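Local coordinates for protein tyrosine--tRNA ligase (Archaeoglobus fulgidus, PDB 2CYB) that probably attaches tyrosine to tRNA(Tyr) in two steps, first activating the amino acid with ATP and then transferring it to the acceptor end of the tRNA, at residues D72-L77 / M156-M161; R139-V144 / R181-L186; G177-K182 / T204-G209. All blocks are in the same frame, centred on the assembly; numbering follows the deposited sequence.

Interaction 1 of 3, residues D72-L77 / M156-M161; sequences DIHAYL and MIYPLM. With TYR (tyrosine), chain C.
His74 and Tyr158 form an edge-to-face aromatic pair: the imidazole sends its CD2 edge onto the phenol ring, the planes stand at 87°, and the centroids are 4.6 Å apart. CD2 of His74 lies over the centre of the Tyr158 ring. Tyr158 has CG anti to its backbone N (chi1 -176°), which carries the ring from the flank of its helix toward 72-77, whereas the bond from CA to CB of His74 already points toward 156-161.

Polar contacts are few. His74 NE2 donates to the backbone oxygen Tyr158 O at 3.2 Å, a weak bond because the angle at the hydrogen is only 130°. The phenol oxygen Tyr158 OH takes the ligand ammonium, TYR N, at 2.8 Å, and is also hydrogen-bonded to Glu40.

The segments 72-77 and 156-161, the latter part of helix 154-168, run nearly antiparallel, their axes approaching to 9.7 Å. They belong to the Rossmann-type catalytic domain of a class I synthetase, where they wall the tyrosine pocket. The ligand's CE1 sits over one face of the His74 ring, so the imidazole is bordered by substrate on that face and by Tyr158 at its edge. Replacing Tyr158 by an alanine would probably leave the ligand ammonium without its phenol partner and the His74 edge without the ring it packs on.

Apolar packing completes the contact. Met161 bends at its thioether and brings CE within 3.8 Å of Ile73 CG2, while its SD touches Leu77 CD1 at 3.9 Å. Nearer its backbone, Met161 CB lies obliquely against His74 NE2, 3.5 Å away. Beyond Ile73 the packing passes to the second subunit, where Leu126 of that chain meets it.

Interaction 2 of 3, residues R139-V144 / R181-L186; sequences RSMDEV and RKIHML
Ser140 and Lys182 bring the end of helix 134-140 against the first turn of helix 181-190, their CA atoms 4.7 Å apart. Both segments belong to the class I catalytic domain with its Rossmann-type fold, and the turn that follows Ser140 leads to Val144, a residue of the tyrosine pocket. No direct hydrogen bond joins the two segments; carbon packing and bridging waters hold them.

Lys182 can be followed from its base outward. Its CB rests on the serine backbone, 3.6 Å from Ser140 CA, and lies almost as near to Ser140 CB. The chain is extended beyond CG, and CD passes the carbonyl oxygen Arg139 O at 3.6 Å. At the tip, NZ donates to a water at 2.7 Å, and this water donates in turn to Asp142 OD2, linking ammonium and carboxylate indirectly. NZ and Asp142 OD2 themselves stand 5.0 Å apart, so the pair is a water-mediated one. The guanidinium of Arg139 is also near, but its NH1 is hydrogen-bonded to Asn135.

Ile183 supplies the buried half. With CG1 anti to its carbonyl carbon (chi1 -70°), it presents this methylene to Ser140 O and Ser140 OG; that hydroxyl is itself hydrogen-bonded to Ala137 O. Farther out, CD1 of Ile183 touches Met141 SD and Val144 CG2, which lie to the same side of it, the isoleucine crossing each side chain at a slant. Met141 and Val144 also touch Tyr158, and Ile183 touches Gln162, consistent with a second-shell place for the isoleucine.

Two more waters reach the start of helix 181-190. One accepts from Lys182 N and can donate to Glu143 OE1. The other accepts from Ile183 N at 3.0 Å and can donate to the backbone oxygen Ser140 O, also at 3.0 Å.

Interaction 3 of 3, residues G177-K182 / T204-G209; sequences GIDQRK and TPILVG. With TYR (tyrosine), chain C.
The carboxyl ends of two neighbouring parallel strands, 173-177 and 200-204, meet here at the rim of the tyrosine pocket in the Rossmann-type sheet. Gly177 pairs with Thr204 in a parallel bridge, CA to CA 4.6 Å, and Ile178 N donates to Thr204 O at 2.8 Å. The C=O...N angle of 161° puts the donor almost straight ahead of the carbonyl.

The glycine suits a tight spot. A modelled CB on Gly177 would come within 3.0 Å of Ile206 CD1 and would also collide with Asp179 OD1. The hydroxyl Thr204 OG1 approaches the glycine backbone from the same sheet face, 3.4 Å from Gly177 CA.

Ile206 packs on both residues after the glycine. Its CG1 presses on Ile178 CG2 at 3.4 Å, closer than ordinary carbon packing, and the two side chains cross at about a right angle. Its CD1 ends against the carboxylate of Asp179, 3.5 Å from CG.

Next along the chain, Gln180 bends at chi2 (-57°) and turns its amide to the substrate. OE1 accepts from the ammonium TYR N at 2.7 Å and also receives Gln162 NE2. The other amide atom, NE2, makes a weak bond to the ligand carboxylate oxygen TYR OXT and a straighter one, 154° at the hydrogen, to Asp179 OD1. That oxygen is met from above its carboxylate plane, and the bond probably helps fix the amide's rotation. A short 3-10 turn, 178-180, thus carries the chain from strand end to helix 181-190 past the bound amino acid, as expected of a Rossmann-type fold, whose ligands sit at the carboxyl ends of the parallel strands.

How the interactions relate
Each of the three contacts brings at least one residue to the same bound tyrosine, within a single class I catalytic domain. Interactions 1 and 2 have centres 12 Å apart and touch: helices 134-140 and 154-168 are consecutive, and Met141 SD lies 3.5 Å from Tyr158 CD2. Their segments alternate along the chain. Interactions 2 and 3, with centres 11 Å apart, share Arg181 and Lys182 on helix 181-190, and Val144 packs against Asp179 and Gln180. Interaction 1 closes in sequence before interaction 3 opens; their centres are 18 Å apart and they do not touch, yet both reach the ligand. Helix packing and strand ends therefore converge on the substrate, with interaction 2 joining them.

Interaction 1 of 3, residues D72-L77 / M156-M161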
loop_
_atom_site.group_PDB
_atom_site.type_symbol
_atom_site.label_atom_id
_atom_site.label_comp_id
_atom_site.label_asym_id
_atom_site.label_seq_id
_atom_site.Cartn_x
_atom_site.Cartn_y
_atom_site.Cartn_z
ATOM N N ASP A 72 15.100 -5.105 -4.488
ATOM C CA ASP A 72 15.496 -3.931 -3.728
ATOM C C ASP A 72 14.341 -3.126 -3.145
ATOM O O ASP A 72 14.442 -2.631 -2.031
ATOM C CB ASP A 72 16.400 -3.010 -4.571
ATOM C CG ASP A 72 15.799 -2.657 -5.924
ATOM O OD1 ASP A 72 16.337 -1.734 -6.573
ATOM O OD2 ASP A 72 14.816 -3.297 -6.357
ATOM N N ILE A 73 13.253 -2.983 -3.894
ATOM C CA ILE A 73 12.105 -2.242 -3.380
ATOM C C ILE A 73 11.499 -3.017 -2.203
ATOM O O ILE A 73 11.121 -2.423 -1.199
ATOM C CB ILE A 73 11.033 -2.047 -4.457
ATOM C CG1 ILE A 73 11.630 -1.291 -5.653
ATOM C CG2 ILE A 73 9.846 -1.287 -3.879
ATOM C CD1 ILE A 73 12.224 0.042 -5.301
ATOM N N HIS A 74 11.415 -4.340 -2.326
ATOM C CA HIS A 74 10.877 -5.146 -1.229
ATOM C C HIS A 74 11.709 -4.964 0.039
ATOM O O HIS A 74 11.162 -4.835 1.143
ATOM C CB HIS A 74 10.828 -6.628 -1.607
ATOM C CG HIS A 74 9.651 -6.987 -2.454
ATOM N ND1 HIS A 74 9.618 -6.767 -3.814
ATOM C CD2 HIS A 74 8.442 -7.503 -2.124
ATOM C CE1 HIS A 74 8.439 -7.135 -4.287
ATOM N NE2 HIS A 74 7.708 -7.584 -3.283
ATOM N N ALA A 75 13.029 -4.954 -0.125
ATOM C CA ALA A 75 13.944 -4.766 0.994
ATOM C C ALA A 75 13.655 -3.413 1.646
ATOM O O ALA A 75 13.671 -3.276 2.872
ATOM C CB ALA A 75 15.392 -4.822 0.501
ATOM N N TYR A 76 13.377 -2.414 0.820
ATOM C CA TYR A 76 13.081 -1.091 1.343
ATOM C C TYR A 76 11.782 -1.116 2.144
ATOM O O TYR A 76 11.708 -0.579 3.247
ATOM C CB TYR A 76 12.933 -0.086 0.208
ATOM C CG TYR A 76 12.617 1.303 0.701
ATOM C CD1 TYR A 76 13.626 2.135 1.181
ATOM C CD2 TYR A 76 11.312 1.777 0.706
ATOM C CE1 TYR A 76 13.338 3.412 1.653
ATOM C CE2 TYR A 76 11.007 3.048 1.175
ATOM C CZ TYR A 76 12.028 3.861 1.645
ATOM O OH TYR A 76 11.746 5.127 2.089
ATOM N N LEU A 77 10.756 -1.728 1.568
ATOM C CA LEU A 77 9.449 -1.813 2.216
ATOM C C LEU A 77 9.503 -2.583 3.524
ATOM O O LEU A 77 8.690 -2.358 4.427
ATOM C CB LEU A 77 8.459 -2.519 1.303
ATOM C CG LEU A 77 8.110 -1.887 -0.036
ATOM C CD1 LEU A 77 7.176 -2.843 -0.780
ATOM C CD2 LEU A 77 7.451 -0.523 0.189
ATOM N N MET A 156 2.295 -4.209 3.970
ATOM C CA MET A 156 1.023 -4.745 3.490
ATOM C C MET A 156 0.966 -4.662 1.964
ATOM O O MET A 156 0.174 -5.353 1.324
ATOM C CB MET A 156 -0.150 -3.977 4.111
ATOM C CG MET A 156 -0.159 -4.005 5.634
ATOM S SD MET A 156 -0.372 -5.684 6.307
ATOM C CE MET A 156 1.346 -6.136 6.677
ATOM N N ILE A 157 1.800 -3.797 1.388
ATOM C CA ILE A 157 1.882 -3.646 -0.066
ATOM C C ILE A 157 2.823 -4.741 -0.594
ATOM O O ILE A 157 2.614 -5.292 -1.673
ATOM C CB ILE A 157 2.476 -2.270 -0.447
ATOM C CG1 ILE A 157 1.512 -1.154 -0.043
ATOM C CG2 ILE A 157 2.773 -2.218 -1.944
ATOM C CD1 ILE A 157 2.127 0.232 -0.151
ATOM N N TYR A 158 3.854 -5.034 0.198
ATOM C CA TYR A 158 4.888 -6.040 -0.086
ATOM C C TYR A 158 4.393 -7.365 -0.715
ATOM O O TYR A 158 4.877 -7.767 -1.777
ATOM C CB TYR A 158 5.659 -6.293 1.227
ATOM C CG TYR A 158 6.842 -7.233 1.188
ATOM C CD1 TYR A 158 8.128 -6.785 1.525
ATOM C CD2 TYR A 158 6.673 -8.586 0.897
ATOM C CE1 TYR A 158 9.208 -7.671 1.580
ATOM C CE2 TYR A 158 7.737 -9.472 0.947
ATOM C CZ TYR A 158 8.996 -9.015 1.284
ATOM O OH TYR A 158 10.041 -9.907 1.298
ATOM N N PRO A 159 3.416 -8.054 -0.088
ATOM C CA PRO A 159 2.941 -9.317 -0.672
ATOM C C PRO A 159 2.291 -9.176 -2.040
ATOM O O PRO A 159 2.440 -10.042 -2.894
ATOM C CB PRO A 159 1.963 -9.848 0.382
ATOM C CG PRO A 159 1.410 -8.574 0.983
ATOM C CD PRO A 159 2.655 -7.718 1.128
ATOM N N LEU A 160 1.572 -8.083 -2.245
ATOM C CA LEU A 160 0.926 -7.848 -3.527
ATOM C C LEU A 160 1.979 -7.739 -4.628
ATOM O O LEU A 160 1.818 -8.291 -5.719
ATOM C CB LEU A 160 0.107 -6.559 -3.477
ATOM C CG LEU A 160 -0.839 -6.404 -2.283
ATOM C CD1 LEU A 160 -1.625 -5.108 -2.445
ATOM C CD2 LEU A 160 -1.777 -7.601 -2.193
ATOM N N MET A 161 3.059 -7.028 -4.329
ATOM C CA MET A 161 4.129 -6.837 -5.288
ATOM C C MET A 161 4.869 -8.128 -5.564
ATOM O O MET A 161 5.292 -8.361 -6.686
ATOM C CB MET A 161 5.097 -5.762 -4.795
ATOM C CG MET A 161 4.546 -4.352 -4.953
ATOM S SD MET A 161 5.727 -3.122 -4.382
ATOM C CE MET A 161 7.163 -3.481 -5.421
HETATM N N TYR C . 9.576 -12.521 0.295
HETATM C CA TYR C . 10.911 -13.088 -0.016
HETATM C C TYR C . 11.695 -13.379 1.262
HETATM O O TYR C . 12.835 -13.858 1.147
HETATM C CB TYR C . 11.681 -12.115 -0.915
HETATM C CG TYR C . 10.983 -11.911 -2.238
HETATM C CD1 TYR C . 10.610 -10.639 -2.674
HETATM C CD2 TYR C . 10.692 -13.009 -3.058
HETATM C CE1 TYR C . 9.961 -10.464 -3.909
HETATM C CE2 TYR C . 10.052 -12.850 -4.274
HETATM C CZ TYR C . 9.690 -11.578 -4.699
HETATM O OH TYR C . 9.076 -11.435 -5.918
HETATM O OXT TYR C . 11.152 -13.139 2.360
#

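Interaction 2 of 3, residues R139-V144 / R181-L186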
loop_
_atom_site.group_PDB
_atom_site.type_symbol
_atom_site.label_atom_id
_atom_site.label_comp_id
_atom_site.label_asym_id
_atom_site.label_seq_id
_atom_site.Cartn_x
_atom_site.Cartn_y
_atom_site.Cartn_z
ATOM N N ARG A 139 -1.921 -11.505 7.039
ATOM C CA ARG A 139 -1.618 -12.890 7.385
ATOM C C ARG A 139 -0.534 -13.502 6.497
ATOM O O ARG A 139 0.266 -14.316 6.961
ATOM C CB ARG A 139 -2.891 -13.752 7.352
ATOM C CG ARG A 139 -3.848 -13.433 8.497
ATOM C CD ARG A 139 -5.019 -14.412 8.612
ATOM N NE ARG A 139 -6.213 -13.971 7.891
ATOM C CZ ARG A 139 -6.510 -14.312 6.640
ATOM N NH1 ARG A 139 -7.620 -13.854 6.075
ATOM N NH2 ARG A 139 -5.711 -15.123 5.957
ATOM N N SER A 140 -0.479 -13.101 5.229
ATOM C CA SER A 140 0.536 -13.650 4.337
ATOM C C SER A 140 1.932 -13.208 4.767
ATOM O O SER A 140 2.928 -13.877 4.480
ATOM C CB SER A 140 0.281 -13.193 2.891
ATOM O OG SER A 140 0.687 -11.843 2.696
ATOM N N MET A 141 2.002 -12.088 5.479
ATOM C CA MET A 141 3.280 -11.534 5.907
ATOM C C MET A 141 3.731 -11.923 7.312
ATOM O O MET A 141 4.778 -11.470 7.766
ATOM C CB MET A 141 3.232 -10.008 5.811
ATOM C CG MET A 141 3.151 -9.478 4.383
ATOM S SD MET A 141 4.665 -9.838 3.528
ATOM C CE MET A 141 5.746 -8.739 4.344
ATOM N N ASP A 142 2.952 -12.752 7.999
ATOM C CA ASP A 142 3.311 -13.148 9.361
ATOM C C ASP A 142 4.731 -13.670 9.535
ATOM O O ASP A 142 5.414 -13.307 10.489
ATOM C CB ASP A 142 2.325 -14.190 9.891
ATOM C CG ASP A 142 1.054 -13.562 10.429
ATOM O OD1 ASP A 142 1.145 -12.787 11.406
ATOM O OD2 ASP A 142 -0.033 -13.839 9.880
ATOM N N GLU A 143 5.177 -14.515 8.615
ATOM C CA GLU A 143 6.517 -15.086 8.702
ATOM C C GLU A 143 7.535 -14.372 7.808
ATOM O O GLU A 143 8.670 -14.822 7.676
ATOM C CB GLU A 143 6.449 -16.568 8.331
ATOM C CG GLU A 143 5.450 -17.352 9.184
ATOM C CD GLU A 143 5.190 -18.753 8.666
ATOM O OE1 GLU A 143 4.678 -18.885 7.533
ATOM O OE2 GLU A 143 5.493 -19.720 9.393
ATOM N N VAL A 144 7.136 -13.250 7.215
ATOM C CA VAL A 144 8.022 -12.515 6.310
ATOM C C VAL A 144 8.361 -11.097 6.762
ATOM O O VAL A 144 9.500 -10.641 6.619
ATOM C CB VAL A 144 7.392 -12.443 4.898
ATOM C CG1 VAL A 144 8.311 -11.686 3.939
ATOM C CG2 VAL A 144 7.116 -13.846 4.390
ATOM N N ARG A 181 4.689 -19.457 1.491
ATOM C CA ARG A 181 3.472 -20.154 1.077
ATOM C C ARG A 181 2.205 -19.319 0.976
ATOM O O ARG A 181 1.498 -19.387 -0.031
ATOM C CB ARG A 181 3.207 -21.365 1.986
ATOM C CG ARG A 181 2.195 -22.343 1.396
ATOM C CD ARG A 181 1.944 -23.566 2.285
ATOM N NE ARG A 181 1.185 -24.587 1.561
ATOM C CZ ARG A 181 -0.036 -24.407 1.064
ATOM N NH1 ARG A 181 -0.657 -23.244 1.213
ATOM N NH2 ARG A 181 -0.631 -25.387 0.397
ATOM N N LYS A 182 1.908 -18.532 2.003
ATOM C CA LYS A 182 0.703 -17.720 1.973
ATOM C C LYS A 182 0.738 -16.671 0.873
ATOM O O LYS A 182 -0.287 -16.393 0.253
ATOM C CB LYS A 182 0.455 -17.058 3.332
ATOM C CG LYS A 182 0.090 -18.063 4.422
ATOM C CD LYS A 182 -0.774 -17.432 5.498
ATOM C CE LYS A 182 -1.187 -18.460 6.546
ATOM N NZ LYS A 182 -1.996 -17.863 7.649
ATOM N N ILE A 183 1.906 -16.084 0.635
ATOM C CA ILE A 183 2.029 -15.097 -0.424
ATOM C C ILE A 183 1.806 -15.808 -1.762
ATOM O O ILE A 183 1.104 -15.304 -2.634
ATOM C CB ILE A 183 3.411 -14.408 -0.394
ATOM C CG1 ILE A 183 3.506 -13.504 0.841
ATOM C CG2 ILE A 183 3.618 -13.593 -1.668
ATOM C CD1 ILE A 183 4.885 -12.857 1.045
ATOM N N HIS A 184 2.376 -16.999 -1.915
ATOM C CA HIS A 184 2.186 -17.734 -3.154
ATOM C C HIS A 184 0.732 -18.145 -3.352
ATOM O O HIS A 184 0.244 -18.162 -4.481
ATOM C CB HIS A 184 3.103 -18.959 -3.205
ATOM C CG HIS A 184 4.531 -18.621 -3.492
ATOM N ND1 HIS A 184 5.542 -19.556 -3.446
ATOM C CD2 HIS A 184 5.114 -17.450 -3.846
ATOM C CE1 HIS A 184 6.689 -18.974 -3.759
ATOM N NE2 HIS A 184 6.456 -17.697 -4.006
ATOM N N MET A 185 0.024 -18.475 -2.277
ATOM C CA MET A 185 -1.379 -18.845 -2.455
ATOM C C MET A 185 -2.167 -17.608 -2.878
ATOM O O MET A 185 -3.087 -17.691 -3.701
ATOM C CB MET A 185 -1.964 -19.435 -1.172
ATOM C CG MET A 185 -1.337 -20.768 -0.763
ATOM S SD MET A 185 -1.380 -22.026 -2.079
ATOM C CE MET A 185 0.284 -21.870 -2.754
ATOM N N LEU A 186 -1.807 -16.459 -2.316
ATOM C CA LEU A 186 -2.479 -15.217 -2.672
ATOM C C LEU A 186 -2.268 -14.962 -4.167
ATOM O O LEU A 186 -3.182 -14.531 -4.868
ATOM C CB LEU A 186 -1.912 -14.060 -1.838
ATOM C CG LEU A 186 -2.319 -12.618 -2.166
ATOM C CD1 LEU A 186 -3.825 -12.467 -2.116
ATOM C CD2 LEU A 186 -1.667 -11.677 -1.166
HETATM O O HOH W 1 3.949 -16.146 2.861
HETATM O O HOH W 2 -0.554 -16.149 9.226
HETATM O O HOH W 3 3.486 -18.647 4.801
#

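Interaction 3 of 3, residues G177-K182 / T204-G209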
loop_
_atom_site.group_PDB
_atom_site.type_symbol
_atom_site.label_atom_id
_atom_site.label_comp_id
_atom_site.label_asym_id
_atom_site.label_seq_id
_atom_site.Cartn_x
_atom_site.Cartn_y
_atom_site.Cartn_z
ATOM N N GLY A 177 11.128 -20.384 0.127
ATOM C CA GLY A 177 10.996 -21.159 1.340
ATOM C C GLY A 177 9.512 -21.331 1.613
ATOM O O GLY A 177 8.683 -20.575 1.101
ATOM N N ILE A 178 9.173 -22.324 2.422
ATOM C CA ILE A 178 7.788 -22.598 2.764
ATOM C C ILE A 178 7.150 -21.411 3.501
ATOM O O ILE A 178 5.928 -21.328 3.616
ATOM C CB ILE A 178 7.693 -23.886 3.630
ATOM C CG1 ILE A 178 6.235 -24.300 3.807
ATOM C CG2 ILE A 178 8.339 -23.657 4.972
ATOM C CD1 ILE A 178 5.651 -24.991 2.601
ATOM N N ASP A 179 7.967 -20.487 4.003
ATOM C CA ASP A 179 7.395 -19.328 4.676
ATOM C C ASP A 179 6.804 -18.332 3.673
ATOM O O ASP A 179 6.182 -17.347 4.062
ATOM C CB ASP A 179 8.418 -18.643 5.593
ATOM C CG ASP A 179 9.730 -18.327 4.907
ATOM O OD1 ASP A 179 9.924 -18.673 3.719
ATOM O OD2 ASP A 179 10.590 -17.727 5.587
ATOM N N GLN A 180 6.980 -18.610 2.385
ATOM C CA GLN A 180 6.426 -17.748 1.332
ATOM C C GLN A 180 5.092 -18.348 0.872
ATOM O O GLN A 180 4.435 -17.811 -0.022
ATOM C CB GLN A 180 7.352 -17.692 0.107
ATOM C CG GLN A 180 8.805 -17.318 0.384
ATOM C CD GLN A 180 8.932 -15.983 1.081
ATOM O OE1 GLN A 180 8.432 -14.967 0.595
ATOM N NE2 GLN A 180 9.604 -15.976 2.227
ATOM N N ARG A 181 4.689 -19.457 1.491
ATOM C CA ARG A 181 3.472 -20.154 1.077
ATOM C C ARG A 181 2.205 -19.319 0.976
ATOM O O ARG A 181 1.498 -19.387 -0.031
ATOM C CB ARG A 181 3.207 -21.365 1.986
ATOM C CG ARG A 181 2.195 -22.343 1.396
ATOM C CD ARG A 181 1.944 -23.566 2.285
ATOM N NE ARG A 181 1.185 -24.587 1.561
ATOM C CZ ARG A 181 -0.036 -24.407 1.064
ATOM N NH1 ARG A 181 -0.657 -23.244 1.213
ATOM N NH2 ARG A 181 -0.631 -25.387 0.397
ATOM N N LYS A 182 1.908 -18.532 2.003
ATOM C CA LYS A 182 0.703 -17.720 1.973
ATOM C C LYS A 182 0.738 -16.671 0.873
ATOM O O LYS A 182 -0.287 -16.393 0.253
ATOM C CB LYS A 182 0.455 -17.058 3.332
ATOM C CG LYS A 182 0.090 -18.063 4.422
ATOM C CD LYS A 182 -0.774 -17.432 5.498
ATOM C CE LYS A 182 -1.187 -18.460 6.546
ATOM N NZ LYS A 182 -1.996 -17.863 7.649
ATOM N N THR A 204 10.812 -24.829 -0.404
ATOM C CA THR A 204 11.916 -25.500 0.268
ATOM C C THR A 204 11.678 -25.395 1.770
ATOM O O THR A 204 11.007 -24.477 2.244
ATOM C CB THR A 204 13.252 -24.840 -0.079
ATOM O OG1 THR A 204 13.177 -23.438 0.210
ATOM C CG2 THR A 204 13.569 -25.026 -1.554
ATOM N N PRO A 205 12.208 -26.347 2.544
ATOM C CA PRO A 205 11.998 -26.274 3.991
ATOM C C PRO A 205 12.770 -25.120 4.617
ATOM O O PRO A 205 13.737 -24.623 4.039
ATOM C CB PRO A 205 12.488 -27.638 4.479
ATOM C CG PRO A 205 13.552 -27.994 3.486
ATOM C CD PRO A 205 12.945 -27.567 2.169
ATOM N N ILE A 206 12.334 -24.683 5.789
ATOM C CA ILE A 206 13.023 -23.603 6.489
ATOM C C ILE A 206 14.123 -24.228 7.351
ATOM O O ILE A 206 13.850 -25.078 8.192
ATOM C CB ILE A 206 12.053 -22.820 7.398
ATOM C CG1 ILE A 206 10.941 -22.188 6.553
ATOM C CG2 ILE A 206 12.816 -21.767 8.182
ATOM C CD1 ILE A 206 11.439 -21.323 5.411
ATOM N N LEU A 207 15.365 -23.809 7.132
ATOM C CA LEU A 207 16.494 -24.351 7.883
ATOM C C LEU A 207 16.559 -23.865 9.322
ATOM O O LEU A 207 16.558 -22.664 9.577
ATOM C CB LEU A 207 17.809 -23.985 7.199
ATOM C CG LEU A 207 18.201 -24.702 5.914
ATOM C CD1 LEU A 207 19.533 -24.135 5.425
ATOM C CD2 LEU A 207 18.309 -26.207 6.165
ATOM N N VAL A 208 16.623 -24.797 10.267
ATOM C CA VAL A 208 16.727 -24.406 11.663
ATOM C C VAL A 208 18.154 -23.919 11.873
ATOM O O VAL A 208 19.058 -24.268 11.106
ATOM C CB VAL A 208 16.439 -25.587 12.612
ATOM C CG1 VAL A 208 15.071 -26.165 12.303
ATOM C CG2 VAL A 208 17.522 -26.654 12.481
ATOM N N GLY A 209 18.354 -23.096 12.893
ATOM C CA GLY A 209 19.683 -22.584 13.173
ATOM C C GLY A 209 20.602 -23.636 13.772
ATOM O O GLY A 209 20.153 -24.704 14.176
HETATM N N TYR C . 9.576 -12.521 0.295
HETATM C CA TYR C . 10.911 -13.088 -0.016
HETATM C C TYR C . 11.695 -13.379 1.262
HETATM O O TYR C . 12.835 -13.858 1.147
HETATM C CB TYR C . 11.681 -12.115 -0.915
HETATM C CG TYR C . 10.983 -11.911 -2.238
HETATM C CD1 TYR C . 10.610 -10.639 -2.674
HETATM C CD2 TYR C . 10.692 -13.009 -3.058
HETATM C CE1 TYR C . 9.961 -10.464 -3.909
HETATM C CE2 TYR C . 10.052 -12.850 -4.274
HETATM C CZ TYR C . 9.690 -11.578 -4.699
HETATM O OH TYR C . 9.076 -11.435 -5.918
HETATM O OXT TYR C . 11.152 -13.139 2.360
#